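Local coordinates for protein beta-lactamase (Klebsiella pneumoniae, PDB 6KBY) that probably hydrolyses beta-lactam antibiotics to substituted beta-amino acids as a class C beta-lactamase, and binds adenosine monophosphate in its active-site pocket, at residues L26-A38 with Y48-V61. Sequence-based numbering, arbitrary orientation.
Sequences LMQKNNIPGMSVA and YNYGLAAKQPQQPV
Met27, on the last turns of helix 11-30, lays its thioether across the root of the Tyr50 side chain, SD standing 3.4 Å from Tyr50 CB. The two side chains cross at about a right angle, and the sulfur sits oblique to the phenol ring, 5.0 Å from SD to the ring centroid, a Met-aromatic contact. The Met27 methyl folds back through a bent chi3 (65°), which brings CE beside the same CB and Tyr50 O. The Tyr50 ring extends over the sheet face that also carries Met35, Val37 and Tyr48; Met35 O meets it at the edge, in plane. Val37 CG2 approaches CE1 of the ring obliquely, while the phenol OH reaches Asp20 of the helix, as Tyr48 OH reaches Glu12.

Beneath these side chains, strands 34-38 and 48-50 pair antiparallel, Met35 with Tyr50 and Val37 with Tyr48 forming the hydrogen-bonded pairs. On the other face, Ser36 OG, anti to its backbone N (chi1 -177°), donates to Asn49 OD1 at 2.7 Å, nearly along the C=O axis; the same hydroxyl also bonds Ser234.

Past Gly51 the chain turns a corner, yet Leu52 N still bonds Pro33 O at 2.8 Å. Farther out, the extended Lys55 chain crosses obliquely by the CB-CG corner of Pro33, with Lys55 CE 3.5 Å from Pro33 CG, and its ammonium, which also has a cation-pi partner in Tyr209, reaches a water that donates to Asn31 O, at the Schellman end of the helix. The edge hairpin of the main sheet is thus tied to helix 11-30 by a largely apolar face whose phenol hydroxyls end on carboxylates, and a water-mediated lysine link probably lends the helix C-terminus some favourable charge.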
ATOM      1  N   LEU A  26      19.409 -12.146   1.331  1.00  7.67           N
ATOM      2  CA  LEU A  26      18.916 -10.778   1.212  1.00  8.08           C
ATOM      3  C   LEU A  26      19.196  -9.982   2.484  1.00  7.77           C
ATOM      4  O   LEU A  26      19.684  -8.843   2.431  1.00  7.88           O
ATOM      5  CB  LEU A  26      17.415 -10.812   0.926  1.00  7.89           C
ATOM      6  CG  LEU A  26      16.735  -9.452   0.779  1.00  8.05           C
ATOM      7  CD1 LEU A  26      17.029  -8.845  -0.582  1.00  9.22           C
ATOM      8  CD2 LEU A  26      15.236  -9.593   1.002  1.00  8.67           C
ATOM      9  N   MET A  27      18.886 -10.567   3.639  1.00  7.56           N
ATOM     10  CA  MET A  27      19.087  -9.857   4.897  1.00  7.77           C
ATOM     11  C   MET A  27      20.566  -9.691   5.210  1.00  7.23           C
ATOM     12  O   MET A  27      20.981  -8.656   5.751  1.00  8.04           O
ATOM     13  CB  MET A  27      18.394 -10.604   6.032  1.00  7.99           C
ATOM     14  CG  MET A  27      16.888 -10.577   5.918  1.00  8.15           C
ATOM     15  SD  MET A  27      16.036 -11.487   7.223  1.00  8.03           S
ATOM     16  CE  MET A  27      16.485 -10.530   8.674  1.00  9.35           C
ATOM     17  N   GLN A  28      21.375 -10.706   4.892  1.00  7.49           N
ATOM     18  CA  GLN A  28      22.809 -10.629   5.130  1.00  8.06           C
ATOM     19  C   GLN A  28      23.422  -9.483   4.334  1.00  7.97           C
ATOM     20  O   GLN A  28      24.076  -8.593   4.893  1.00  8.54           O
ATOM     21  CB  GLN A  28      23.458 -11.971   4.761  1.00  7.98           C
ATOM     22  CG  GLN A  28      24.838 -12.215   5.372  1.00  8.67           C
ATOM     23  CD  GLN A  28      25.871 -11.213   4.916  1.00  8.52           C
ATOM     24  OE1 GLN A  28      26.101 -11.034   3.717  1.00 10.50           O
ATOM     25  NE2 GLN A  28      26.493 -10.546   5.870  1.00  8.67           N
ATOM     26  N   LYS A  29      23.217  -9.482   3.018  1.00  8.39           N
ATOM     27  CA  LYS A  29      23.953  -8.531   2.199  1.00  9.47           C
ATOM     28  C   LYS A  29      23.448  -7.107   2.381  1.00  9.15           C
ATOM     29  O   LYS A  29      24.235  -6.164   2.272  1.00 10.43           O
ATOM     30  CB  LYS A  29      23.970  -8.958   0.735  1.00 12.62           C
ATOM     31  CG  LYS A  29      22.674  -8.806   0.002  1.00 11.91           C
ATOM     32  CD  LYS A  29      22.878  -9.316  -1.414  1.00 15.80           C
ATOM     33  CE  LYS A  29      21.820  -8.817  -2.355  1.00 17.96           C
ATOM     34  NZ  LYS A  29      22.071  -9.306  -3.741  1.00 19.11           N
ATOM     35  N   ASN A  30      22.163  -6.926   2.677  1.00  8.42           N
ATOM     36  CA  ASN A  30      21.605  -5.597   2.891  1.00  8.22           C
ATOM     37  C   ASN A  30      21.655  -5.166   4.349  1.00  9.37           C
ATOM     38  O   ASN A  30      21.253  -4.039   4.661  1.00  9.58           O
ATOM     39  CB  ASN A  30      20.161  -5.536   2.388  1.00  8.89           C
ATOM     40  CG  ASN A  30      20.067  -5.621   0.883  1.00  8.97           C
ATOM     41  OD1 ASN A  30      20.370  -4.660   0.180  1.00 10.49           O
ATOM     42  ND2 ASN A  30      19.629  -6.763   0.380  1.00  9.33           N
ATOM     43  N   ASN A  31      22.127  -6.033   5.240  1.00  9.03           N
ATOM     44  CA  ASN A  31      22.153  -5.747   6.673  1.00  8.54           C
ATOM     45  C   ASN A  31      20.774  -5.357   7.204  1.00  8.51           C
ATOM     46  O   ASN A  31      20.620  -4.393   7.961  1.00  9.57           O
ATOM     47  CB  ASN A  31      23.214  -4.709   7.028  1.00 10.50           C
ATOM     48  CG  ASN A  31      23.593  -4.761   8.481  1.00 12.42           C
ATOM     49  OD1 ASN A  31      23.638  -5.836   9.078  1.00 14.12           O
ATOM     50  ND2 ASN A  31      23.866  -3.601   9.067  1.00 16.51           N
ATOM     51  N   ILE A  32      19.762  -6.116   6.797  1.00  8.30           N
ATOM     52  CA  ILE A  32      18.396  -5.925   7.277  1.00  8.74           C
ATOM     53  C   ILE A  32      18.261  -6.659   8.601  1.00  8.58           C
ATOM     54  O   ILE A  32      18.450  -7.883   8.634  1.00  8.50           O
ATOM     55  CB  ILE A  32      17.387  -6.505   6.276  1.00  7.77           C
ATOM     56  CG1 ILE A  32      17.494  -5.802   4.921  1.00  9.31           C
ATOM     57  CG2 ILE A  32      15.977  -6.426   6.838  1.00  8.74           C
ATOM     58  CD1 ILE A  32      16.847  -6.580   3.793  1.00  8.62           C
ATOM     59  N   PRO A  33      17.922  -5.987   9.705  1.00  8.35           N
ATOM     60  CA  PRO A  33      17.907  -6.704  10.992  1.00  9.27           C
ATOM     61  C   PRO A  33      16.811  -7.743  11.109  1.00  7.61           C
ATOM     62  O   PRO A  33      17.059  -8.828  11.651  1.00  8.79           O
ATOM     63  CB  PRO A  33      17.755  -5.581  12.026  1.00  9.98           C
ATOM     64  CG  PRO A  33      18.281  -4.367  11.332  1.00 11.01           C
ATOM     65  CD  PRO A  33      17.847  -4.526   9.896  1.00  8.87           C
ATOM     66  N   GLY A  34      15.609  -7.443  10.629  1.00  7.68           N
ATOM     67  CA  GLY A  34      14.475  -8.330  10.830  1.00  8.02           C
ATOM     68  C   GLY A  34      13.508  -8.280   9.670  1.00  7.17           C
ATOM     69  O   GLY A  34      13.312  -7.233   9.043  1.00  7.38           O
ATOM     70  N   MET A  35      12.894  -9.429   9.386  1.00  7.23           N
ATOM     71  CA  MET A  35      11.865  -9.502   8.360  1.00  6.95           C
ATOM     72  C   MET A  35      10.772 -10.462   8.785  1.00  7.05           C
ATOM     73  O   MET A  35      10.991 -11.380   9.578  1.00  7.51           O
ATOM     74  CB  MET A  35      12.402  -9.978   7.005  1.00  7.52           C
ATOM     75  CG  MET A  35      13.318  -8.985   6.334  1.00  7.10           C
ATOM     76  SD  MET A  35      13.736  -9.349   4.620  1.00  8.00           S
ATOM     77  CE  MET A  35      12.167  -9.103   3.789  1.00  8.76           C
ATOM     78  N   SER A  36       9.591 -10.258   8.213  1.00  6.73           N
ATOM     79  CA  SER A  36       8.567 -11.285   8.203  1.00  7.18           C
ATOM     80  C   SER A  36       8.036 -11.392   6.785  1.00  6.71           C
ATOM     81  O   SER A  36       7.792 -10.370   6.125  1.00  7.37           O
ATOM     82  CB  SER A  36       7.438 -10.990   9.190  1.00  8.11           C
ATOM     83  OG  SER A  36       6.497 -12.046   9.183  1.00  8.14           O
ATOM     84  N   VAL A  37       7.885 -12.624   6.319  1.00  6.88           N
ATOM     85  CA  VAL A  37       7.342 -12.904   5.001  1.00  8.25           C
ATOM     86  C   VAL A  37       6.129 -13.795   5.185  1.00  6.86           C
ATOM     87  O   VAL A  37       6.222 -14.846   5.831  1.00  8.29           O
ATOM     88  CB  VAL A  37       8.388 -13.584   4.103  1.00  8.13           C
ATOM     89  CG1 VAL A  37       7.786 -13.919   2.744  1.00  9.48           C
ATOM     90  CG2 VAL A  37       9.613 -12.700   3.963  1.00  9.26           C
ATOM     91  N   ALA A  38       5.001 -13.384   4.618  1.00  6.80           N
ATOM     92  CA  ALA A  38       3.763 -14.141   4.688  1.00  7.29           C
ATOM     93  C   ALA A  38       3.357 -14.507   3.271  1.00  6.90           C
ATOM     94  O   ALA A  38       3.357 -13.643   2.382  1.00  7.51           O
ATOM     95  CB  ALA A  38       2.667 -13.302   5.348  1.00  8.73           C
ATOM     96  N   TYR A  48       6.754 -16.595   7.976  1.00  8.47           N
ATOM     97  CA  TYR A  48       8.157 -16.866   8.273  1.00  8.89           C
ATOM     98  C   TYR A  48       8.781 -15.611   8.866  1.00  7.61           C
ATOM     99  O   TYR A  48       8.725 -14.537   8.255  1.00  8.72           O
ATOM    100  CB  TYR A  48       8.895 -17.301   7.006  1.00 10.28           C
ATOM    101  CG  TYR A  48       8.246 -18.510   6.368  1.00 11.24           C
ATOM    102  CD1 TYR A  48       8.313 -19.751   6.982  1.00 14.13           C
ATOM    103  CD2 TYR A  48       7.541 -18.412   5.174  1.00 13.57           C
ATOM    104  CE1 TYR A  48       7.709 -20.865   6.424  1.00 15.30           C
ATOM    105  CE2 TYR A  48       6.932 -19.529   4.604  1.00 12.00           C
ATOM    106  CZ  TYR A  48       7.025 -20.746   5.238  1.00 12.94           C
ATOM    107  OH  TYR A  48       6.428 -21.860   4.686  1.00 14.28           O
ATOM    108  N   ASN A  49       9.365 -15.741  10.053  1.00  8.30           N
ATOM    109  CA  ASN A  49       9.965 -14.624  10.767  1.00  8.78           C
ATOM    110  C   ASN A  49      11.471 -14.809  10.849  1.00  7.22           C
ATOM    111  O   ASN A  49      11.960 -15.929  11.050  1.00  9.05           O
ATOM    112  CB  ASN A  49       9.380 -14.518  12.169  1.00  9.30           C
ATOM    113  CG  ASN A  49       7.891 -14.282  12.143  1.00  9.00           C
ATOM    114  OD1 ASN A  49       7.390 -13.502  11.327  1.00  9.10           O
ATOM    115  ND2 ASN A  49       7.165 -14.975  13.011  1.00 11.38           N
ATOM    116  N   TYR A  50      12.200 -13.704  10.710  1.00  8.13           N
ATOM    117  CA  TYR A  50      13.655 -13.747  10.640  1.00  8.26           C
ATOM    118  C   TYR A  50      14.244 -12.617  11.465  1.00  8.17           C
ATOM    119  O   TYR A  50      13.815 -11.469  11.339  1.00  8.44           O
ATOM    120  CB  TYR A  50      14.130 -13.551   9.198  1.00  8.96           C
ATOM    121  CG  TYR A  50      13.586 -14.563   8.221  1.00  8.52           C
ATOM    122  CD1 TYR A  50      12.362 -14.362   7.594  1.00  8.57           C
ATOM    123  CD2 TYR A  50      14.303 -15.712   7.916  1.00  9.62           C
ATOM    124  CE1 TYR A  50      11.862 -15.281   6.689  1.00  8.94           C
ATOM    125  CE2 TYR A  50      13.811 -16.639   7.017  1.00 10.15           C
ATOM    126  CZ  TYR A  50      12.586 -16.422   6.414  1.00  9.35           C
ATOM    127  OH  TYR A  50      12.077 -17.332   5.513  1.00 11.23           O
ATOM    128  N   GLY A  51      15.257 -12.930  12.272  1.00  8.78           N
ATOM    129  CA  GLY A  51      16.073 -11.868  12.824  1.00  9.19           C
ATOM    130  C   GLY A  51      15.388 -11.059  13.912  1.00  8.98           C
ATOM    131  O   GLY A  51      14.592 -11.570  14.704  1.00  9.81           O
ATOM    132  N   LEU A  52      15.728  -9.771  13.945  1.00  9.62           N
ATOM    133  CA  LEU A  52      15.491  -8.903  15.091  1.00  9.15           C
ATOM    134  C   LEU A  52      14.566  -7.747  14.746  1.00  8.87           C
ATOM    135  O   LEU A  52      14.803  -7.019  13.774  1.00  9.38           O
ATOM    136  CB  LEU A  52      16.811  -8.325  15.595  1.00  9.92           C
ATOM    137  CG  LEU A  52      17.871  -9.347  15.980  1.00 11.82           C
ATOM    138  CD1 LEU A  52      19.140  -8.647  16.460  1.00 14.45           C
ATOM    139  CD2 LEU A  52      17.320 -10.282  17.034  1.00 15.30           C
ATOM    140  N   ALA A  53      13.552  -7.554  15.595  1.00  9.35           N
ATOM    141  CA  ALA A  53      12.735  -6.349  15.559  1.00  9.57           C
ATOM    142  C   ALA A  53      13.483  -5.150  16.128  1.00  9.19           C
ATOM    143  O   ALA A  53      13.225  -4.012  15.728  1.00  9.97           O
ATOM    144  CB  ALA A  53      11.460  -6.587  16.361  1.00 10.08           C
ATOM    145  N   ALA A  54      14.404  -5.386  17.062  1.00 10.04           N
ATOM    146  CA  ALA A  54      15.210  -4.330  17.657  1.00 10.58           C
ATOM    147  C   ALA A  54      16.562  -4.915  18.027  1.00 11.87           C
ATOM    148  O   ALA A  54      16.649  -6.077  18.429  1.00 11.91           O
ATOM    149  CB  ALA A  54      14.538  -3.761  18.912  1.00 13.66           C
ATOM    150  N   LYS A  55      17.612  -4.107  17.889  1.00 13.32           N
ATOM    151  CA  LYS A  55      18.963  -4.571  18.190  1.00 15.31           C
ATOM    152  C   LYS A  55      19.335  -4.409  19.658  1.00 17.52           C
ATOM    153  O   LYS A  55      19.990  -5.289  20.229  1.00 19.60           O
ATOM    154  CB  LYS A  55      19.978  -3.804  17.345  1.00 16.46           C
ATOM    155  CG  LYS A  55      19.840  -4.016  15.857  1.00 16.28           C
ATOM    156  CD  LYS A  55      20.942  -3.288  15.117  1.00 16.21           C
ATOM    157  CE  LYS A  55      20.737  -3.366  13.620  1.00 15.55           C
ATOM    158  NZ  LYS A  55      21.846  -2.713  12.872  1.00 16.85           N
ATOM    159  N   GLN A  56      18.941  -3.303  20.276  1.00 18.05           N
ATOM    160  CA  GLN A  56      19.417  -2.977  21.612  1.00 21.26           C
ATOM    161  C   GLN A  56      18.361  -2.224  22.415  1.00 21.93           C
ATOM    162  O   GLN A  56      18.079  -1.061  22.128  1.00 23.95           O
ATOM    163  CB  GLN A  56      20.700  -2.148  21.521  1.00 22.09           C
ATOM    164  CG  GLN A  56      21.421  -1.968  22.844  1.00 27.52           C
ATOM    165  CD  GLN A  56      21.496  -3.253  23.645  1.00 29.65           C
ATOM    166  OE1 GLN A  56      21.898  -4.298  23.131  1.00 33.09           O
ATOM    167  NE2 GLN A  56      21.102  -3.183  24.911  1.00 29.20           N
ATOM    168  N   PRO A  57      17.754  -2.889  23.412  1.00 22.14           N
ATOM    169  CA  PRO A  57      17.906  -4.309  23.750  1.00 21.27           C
ATOM    170  C   PRO A  57      17.350  -5.223  22.659  1.00 20.66           C
ATOM    171  O   PRO A  57      16.393  -4.862  21.973  1.00 19.62           O
ATOM    172  CB  PRO A  57      17.066  -4.458  25.022  1.00 24.75           C
ATOM    173  CG  PRO A  57      16.991  -3.086  25.590  1.00 25.80           C
ATOM    174  CD  PRO A  57      16.926  -2.183  24.402  1.00 25.20           C
ATOM    175  N   GLN A  58      17.955  -6.395  22.509  1.00 18.06           N
ATOM    176  CA  GLN A  58      17.617  -7.288  21.410  1.00 18.62           C
ATOM    177  C   GLN A  58      16.205  -7.839  21.577  1.00 18.43           C
ATOM    178  O   GLN A  58      15.823  -8.285  22.664  1.00 18.84           O
ATOM    179  CB  GLN A  58      18.628  -8.431  21.369  1.00 21.63           C
ATOM    180  CG  GLN A  58      18.482  -9.352  20.188  1.00 22.70           C
ATOM    181  CD  GLN A  58      19.654 -10.299  20.046  1.00 24.79           C
ATOM    182  OE1 GLN A  58      20.791  -9.871  19.839  1.00 25.88           O
ATOM    183  NE2 GLN A  58      19.387 -11.592  20.161  1.00 26.75           N
ATOM    184  N   GLN A  59      15.422  -7.797  20.494  1.00 15.54           N
ATOM    185  CA  GLN A  59      14.080  -8.364  20.479  1.00 14.59           C
ATOM    186  C   GLN A  59      13.882  -9.065  19.140  1.00 13.24           C
ATOM    187  O   GLN A  59      14.130  -8.457  18.083  1.00 13.19           O
ATOM    188  CB  GLN A  59      12.998  -7.296  20.672  1.00 14.91           C
ATOM    189  CG  GLN A  59      13.043  -6.574  22.013  1.00 20.10           C
ATOM    190  CD  GLN A  59      12.701  -7.477  23.185  1.00 22.28           C
ATOM    191  OE1 GLN A  59      12.192  -8.585  23.009  1.00 25.24           O
ATOM    192  NE2 GLN A  59      12.975  -6.998  24.395  1.00 26.47           N
ATOM    193  N   PRO A  60      13.438 -10.315  19.138  1.00 12.44           N
ATOM    194  CA  PRO A  60      13.245 -11.035  17.877  1.00 11.97           C
ATOM    195  C   PRO A  60      11.955 -10.614  17.187  1.00 11.01           C
ATOM    196  O   PRO A  60      11.001 -10.155  17.817  1.00 11.93           O
ATOM    197  CB  PRO A  60      13.141 -12.493  18.333  1.00 13.51           C
ATOM    198  CG  PRO A  60      12.518 -12.392  19.690  1.00 16.48           C
ATOM    199  CD  PRO A  60      13.106 -11.150  20.308  1.00 16.72           C
ATOM    200  N   VAL A  61      11.937 -10.785  15.864  1.00 10.18           N
ATOM    201  CA  VAL A  61      10.679 -10.739  15.128  1.00  9.80           C
ATOM    202  C   VAL A  61       9.851 -11.948  15.534  1.00  9.58           C
ATOM    203  O   VAL A  61      10.354 -13.081  15.563  1.00 11.18           O
ATOM    204  CB  VAL A  61      10.936 -10.732  13.611  1.00  9.64           C
ATOM    205  CG1 VAL A  61       9.615 -10.733  12.833  1.00  9.46           C
ATOM    206  CG2 VAL A  61      11.784  -9.539  13.207  1.00  9.52           C
TER
HETATM  207  O   HOH W   1      20.812  -2.481  10.247  1.00 15.25           O